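Local coordinates for protein oligopeptide ABC transporter OppAIV (Borrelia burgdorferi B31, PDB 4GL8) that probably binds oligopeptides outside the cytoplasmic membrane and delivers them to an ABC transporter for uptake, at residues D87-D97 with E159-K170. Residues are numbered along the deposited sequence; the frame is centred on the assembly and turned at random.
Sequences DGVVYTFHLRD and EKTLEITLKSPK
With CG of Y91 turned anti to its own carbonyl carbon (chi1 -73°) and CG of L166 placed likewise (chi1 -60°), the tyrosine ring and the leucine branch slant across each other, Y91 CE1 lying 3.7 Å from L166 CD1. F93 repeats the pattern one pair along, its CE2 meeting CD1 at the tip of I164, while the carbonyl O of L162 sits at the ring edge. These side chains share the buried face of the sheet, where helix 173-176 packs on Y91, F93, I164 and L166, and helix 109-119 covers L162 and L95. On the other face, which is partly exposed, V90 CG1 lies against the aliphatic part of E163, 3.6 Å from its CG, and the methyls of T92 and T161 touch.

Strands 90-95 and 161-165 are joined by a ladder of backbone hydrogen bonds, reciprocal at Y91–I164 and F93–L162. It runs one step past the strands with a short, almost straight bond from L166 N to V89 O (2.6 Å, 178°), and at the other end L95 N donates to K160 O, just ahead of strand 161-165. Beyond L166 the chain turns back, and P169 CD packs beside V89 CG1 at 3.6 Å. Water 1 lies in the plane of the Y91 ring at its edge and ties the hydroxyl to G88 O and K170 N; water 2 links the same hydroxyl to K170 O. Water 3 bridges H94 ND1 and T161 OG1; beyond it, H94 NE2 bonds to D83 and the threonine hydroxyl to D158. A salt bridge between K160 NZ and D97 OD1, its hydrogen bond long and weak at 3.4 Å, closes the far end. Strands 90-95 and 161-165, distant in sequence, are thus neighbours inside a five-stranded antiparallel sheet, packed against helices on one face, within a family 5 solute-binding protein.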
loop_
_atom_site.group_PDB
_atom_site.type_symbol
_atom_site.label_atom_id
_atom_site.label_comp_id
_atom_site.label_asym_id
_atom_site.label_seq_id
_atom_site.Cartn_x
_atom_site.Cartn_y
_atom_site.Cartn_z
ATOM N N ASP A 87 24.643 -8.062 -16.812
ATOM C CA ASP A 87 23.652 -9.150 -16.660
ATOM C C ASP A 87 22.419 -8.755 -15.814
ATOM O O ASP A 87 21.535 -9.568 -15.586
ATOM C CB ASP A 87 24.319 -10.428 -16.099
ATOM C CG ASP A 87 24.753 -10.290 -14.649
ATOM O OD1 ASP A 87 24.843 -9.158 -14.095
ATOM O OD2 ASP A 87 25.029 -11.336 -14.041
ATOM N N GLY A 88 22.379 -7.518 -15.336
ATOM C CA GLY A 88 21.208 -7.001 -14.668
ATOM C C GLY A 88 20.948 -7.474 -13.242
ATOM O O GLY A 88 19.847 -7.258 -12.713
ATOM N N VAL A 89 21.918 -8.115 -12.601
ATOM C CA VAL A 89 21.649 -8.610 -11.247
ATOM C C VAL A 89 22.339 -7.848 -10.144
ATOM O O VAL A 89 21.894 -7.928 -9.022
ATOM C CB VAL A 89 21.926 -10.115 -11.073
ATOM C CG1 VAL A 89 21.136 -10.924 -12.066
ATOM C CG2 VAL A 89 23.404 -10.451 -11.147
ATOM N N VAL A 90 23.427 -7.132 -10.443
ATOM C CA VAL A 90 24.233 -6.456 -9.409
ATOM C C VAL A 90 24.116 -4.956 -9.497
ATOM O O VAL A 90 24.575 -4.345 -10.463
ATOM C CB VAL A 90 25.723 -6.837 -9.496
ATOM C CG1 VAL A 90 26.481 -6.318 -8.262
ATOM C CG2 VAL A 90 25.887 -8.346 -9.604
ATOM N N TYR A 91 23.496 -4.364 -8.488
ATOM C CA TYR A 91 23.303 -2.912 -8.405
ATOM C C TYR A 91 24.260 -2.334 -7.400
ATOM O O TYR A 91 24.437 -2.892 -6.304
ATOM C CB TYR A 91 21.888 -2.563 -7.934
ATOM C CG TYR A 91 20.848 -2.811 -8.968
ATOM C CD1 TYR A 91 20.540 -4.096 -9.356
ATOM C CD2 TYR A 91 20.170 -1.768 -9.557
ATOM C CE1 TYR A 91 19.584 -4.342 -10.315
ATOM C CE2 TYR A 91 19.212 -1.998 -10.520
ATOM C CZ TYR A 91 18.919 -3.289 -10.897
ATOM O OH TYR A 91 17.948 -3.546 -11.832
ATOM N N THR A 92 24.863 -1.207 -7.766
ATOM C CA THR A 92 25.919 -0.596 -6.963
ATOM C C THR A 92 25.495 0.865 -6.788
ATOM O O THR A 92 25.420 1.622 -7.765
ATOM C CB THR A 92 27.305 -0.768 -7.652
ATOM O OG1 THR A 92 27.559 -2.168 -7.911
ATOM C CG2 THR A 92 28.468 -0.197 -6.807
ATOM N N PHE A 93 25.167 1.228 -5.546
ATOM C CA PHE A 93 24.722 2.567 -5.189
ATOM C C PHE A 93 25.868 3.393 -4.577
ATOM O O PHE A 93 26.577 2.945 -3.665
ATOM C CB PHE A 93 23.529 2.461 -4.222
ATOM C CG PHE A 93 22.370 1.735 -4.807
ATOM C CD1 PHE A 93 21.460 2.404 -5.627
ATOM C CD2 PHE A 93 22.220 0.376 -4.624
ATOM C CE1 PHE A 93 20.423 1.731 -6.227
ATOM C CE2 PHE A 93 21.156 -0.309 -5.211
ATOM C CZ PHE A 93 20.277 0.362 -6.029
ATOM N N HIS A 94 26.042 4.604 -5.107
ATOM C CA HIS A 94 27.059 5.551 -4.622
ATOM C C HIS A 94 26.353 6.577 -3.761
ATOM O O HIS A 94 25.522 7.340 -4.264
ATOM C CB HIS A 94 27.765 6.219 -5.805
ATOM C CG HIS A 94 28.298 5.238 -6.786
ATOM N ND1 HIS A 94 29.488 4.555 -6.579
ATOM C CD2 HIS A 94 27.790 4.775 -7.950
ATOM C CE1 HIS A 94 29.694 3.726 -7.593
ATOM N NE2 HIS A 94 28.675 3.835 -8.435
ATOM N N LEU A 95 26.631 6.544 -2.459
ATOM C CA LEU A 95 25.949 7.427 -1.515
ATOM C C LEU A 95 26.469 8.862 -1.693
ATOM O O LEU A 95 27.646 9.065 -2.018
ATOM C CB LEU A 95 26.148 6.938 -0.057
ATOM C CG LEU A 95 25.691 5.508 0.257
ATOM C CD1 LEU A 95 25.868 5.148 1.725
ATOM C CD2 LEU A 95 24.256 5.229 -0.185
ATOM N N ARG A 96 25.592 9.855 -1.519
ATOM C CA ARG A 96 26.048 11.250 -1.473
ATOM C C ARG A 96 26.900 11.499 -0.221
ATOM O O ARG A 96 26.842 10.734 0.738
ATOM C CB ARG A 96 24.890 12.239 -1.542
ATOM C CG ARG A 96 23.872 12.093 -0.433
ATOM C CD ARG A 96 22.685 13.017 -0.680
ATOM N NE ARG A 96 21.800 12.514 -1.721
ATOM C CZ ARG A 96 21.657 13.029 -2.931
ATOM N NH1 ARG A 96 22.326 14.114 -3.285
ATOM N NH2 ARG A 96 20.795 12.474 -3.796
ATOM N N ASP A 97 27.707 12.559 -0.280
ATOM C CA ASP A 97 28.574 12.985 0.822
ATOM C C ASP A 97 27.818 13.532 2.018
ATOM O O ASP A 97 26.742 14.101 1.873
ATOM C CB ASP A 97 29.528 14.088 0.339
ATOM C CG ASP A 97 30.442 13.618 -0.767
ATOM O OD1 ASP A 97 30.677 12.392 -0.874
ATOM O OD2 ASP A 97 30.937 14.464 -1.539
ATOM N N GLU A 159 32.559 3.001 2.734
ATOM C CA GLU A 159 31.604 3.812 3.501
ATOM C C GLU A 159 30.497 4.393 2.672
ATOM O O GLU A 159 29.390 4.529 3.150
ATOM C CB GLU A 159 32.280 4.991 4.174
ATOM C CG GLU A 159 32.980 4.642 5.453
ATOM C CD GLU A 159 33.010 5.824 6.410
ATOM O OE1 GLU A 159 32.686 6.983 5.998
ATOM O OE2 GLU A 159 33.347 5.573 7.583
ATOM N N LYS A 160 30.815 4.795 1.449
ATOM C CA LYS A 160 29.835 5.456 0.585
ATOM C C LYS A 160 29.385 4.553 -0.557
ATOM O O LYS A 160 28.940 5.057 -1.584
ATOM C CB LYS A 160 30.422 6.725 -0.017
ATOM C CG LYS A 160 31.020 7.732 0.964
ATOM C CD LYS A 160 31.218 9.049 0.220
ATOM C CE LYS A 160 32.440 9.820 0.653
ATOM N NZ LYS A 160 32.052 10.717 1.779
ATOM N N THR A 161 29.519 3.236 -0.417
ATOM C CA THR A 161 29.185 2.353 -1.527
ATOM C C THR A 161 28.472 1.086 -1.088
ATOM O O THR A 161 29.005 0.266 -0.330
ATOM C CB THR A 161 30.424 2.012 -2.365
ATOM O OG1 THR A 161 31.202 3.203 -2.585
ATOM C CG2 THR A 161 30.013 1.462 -3.701
ATOM N N LEU A 162 27.252 0.915 -1.586
ATOM C CA LEU A 162 26.411 -0.231 -1.178
ATOM C C LEU A 162 26.109 -1.077 -2.392
ATOM O O LEU A 162 25.668 -0.564 -3.412
ATOM C CB LEU A 162 25.120 0.245 -0.537
ATOM C CG LEU A 162 24.241 -0.898 -0.004
ATOM C CD1 LEU A 162 24.739 -1.350 1.354
ATOM C CD2 LEU A 162 22.795 -0.494 0.079
ATOM N N GLU A 163 26.370 -2.371 -2.300
ATOM C CA GLU A 163 26.069 -3.261 -3.413
ATOM C C GLU A 163 24.917 -4.188 -3.059
ATOM O O GLU A 163 24.958 -4.852 -2.017
ATOM C CB GLU A 163 27.295 -4.090 -3.725
ATOM C CG GLU A 163 27.268 -4.875 -5.005
ATOM C CD GLU A 163 28.383 -5.912 -5.036
ATOM O OE1 GLU A 163 28.264 -6.968 -4.319
ATOM O OE2 GLU A 163 29.376 -5.683 -5.779
ATOM N N ILE A 164 23.918 -4.247 -3.927
ATOM C CA ILE A 164 22.826 -5.196 -3.779
ATOM C C ILE A 164 22.770 -6.119 -5.002
ATOM O O ILE A 164 22.649 -5.651 -6.160
ATOM C CB ILE A 164 21.481 -4.485 -3.623
ATOM C CG1 ILE A 164 21.521 -3.583 -2.405
ATOM C CG2 ILE A 164 20.351 -5.505 -3.469
ATOM C CD1 ILE A 164 20.247 -2.816 -2.196
ATOM N N THR A 165 22.880 -7.413 -4.732
ATOM C CA THR A 165 22.842 -8.450 -5.753
ATOM C C THR A 165 21.445 -9.091 -5.771
ATOM O O THR A 165 20.989 -9.597 -4.750
ATOM C CB THR A 165 23.939 -9.532 -5.505
ATOM O OG1 THR A 165 25.217 -8.905 -5.481
ATOM C CG2 THR A 165 23.976 -10.571 -6.614
ATOM N N LEU A 166 20.778 -9.055 -6.929
ATOM C CA LEU A 166 19.449 -9.639 -7.086
ATOM C C LEU A 166 19.515 -11.132 -7.365
ATOM O O LEU A 166 20.463 -11.622 -7.928
ATOM C CB LEU A 166 18.673 -8.956 -8.198
ATOM C CG LEU A 166 18.398 -7.451 -8.091
ATOM C CD1 LEU A 166 17.322 -7.038 -9.098
ATOM C CD2 LEU A 166 17.989 -7.036 -6.682
ATOM N N LYS A 167 18.500 -11.840 -6.912
ATOM C CA LYS A 167 18.277 -13.259 -7.214
ATOM C C LYS A 167 18.169 -13.491 -8.745
ATOM O O LYS A 167 18.729 -14.418 -9.300
ATOM C CB LYS A 167 16.964 -13.614 -6.504
ATOM C CG LYS A 167 16.664 -15.067 -6.243
ATOM C CD LYS A 167 15.348 -15.161 -5.472
ATOM C CE LYS A 167 14.553 -16.358 -5.933
ATOM N NZ LYS A 167 15.405 -17.591 -5.829
ATOM N N SER A 168 17.431 -12.604 -9.405
ATOM C CA SER A 168 17.249 -12.599 -10.851
ATOM C C SER A 168 16.963 -11.142 -11.262
ATOM O O SER A 168 16.550 -10.340 -10.435
ATOM C CB SER A 168 16.094 -13.519 -11.273
ATOM O OG SER A 168 14.889 -13.185 -10.581
ATOM N N PRO A 169 17.221 -10.789 -12.524
ATOM C CA PRO A 169 16.948 -9.424 -12.970
ATOM C C PRO A 169 15.508 -8.997 -12.747
ATOM O O PRO A 169 14.584 -9.812 -12.861
ATOM C CB PRO A 169 17.264 -9.467 -14.478
ATOM C CG PRO A 169 18.289 -10.559 -14.610
ATOM C CD PRO A 169 17.889 -11.594 -13.573
ATOM N N LYS A 170 15.337 -7.713 -12.441
ATOM C CA LYS A 170 14.048 -7.137 -12.164
ATOM C C LYS A 170 14.100 -5.673 -12.532
ATOM O O LYS A 170 14.653 -4.883 -11.770
ATOM C CB LYS A 170 13.724 -7.256 -10.688
ATOM C CG LYS A 170 13.298 -8.644 -10.279
ATOM C CD LYS A 170 13.026 -8.705 -8.797
ATOM C CE LYS A 170 12.236 -9.944 -8.404
ATOM N NZ LYS A 170 12.871 -11.167 -8.929
HETATM O O HOH W 1 17.543 -6.017 -12.769
HETATM O O HOH W 2 15.483 -1.906 -11.732
HETATM O O HOH W 3 30.616 5.453 -4.028
HETATM O O HOH W 4 29.726 7.852 -3.463
#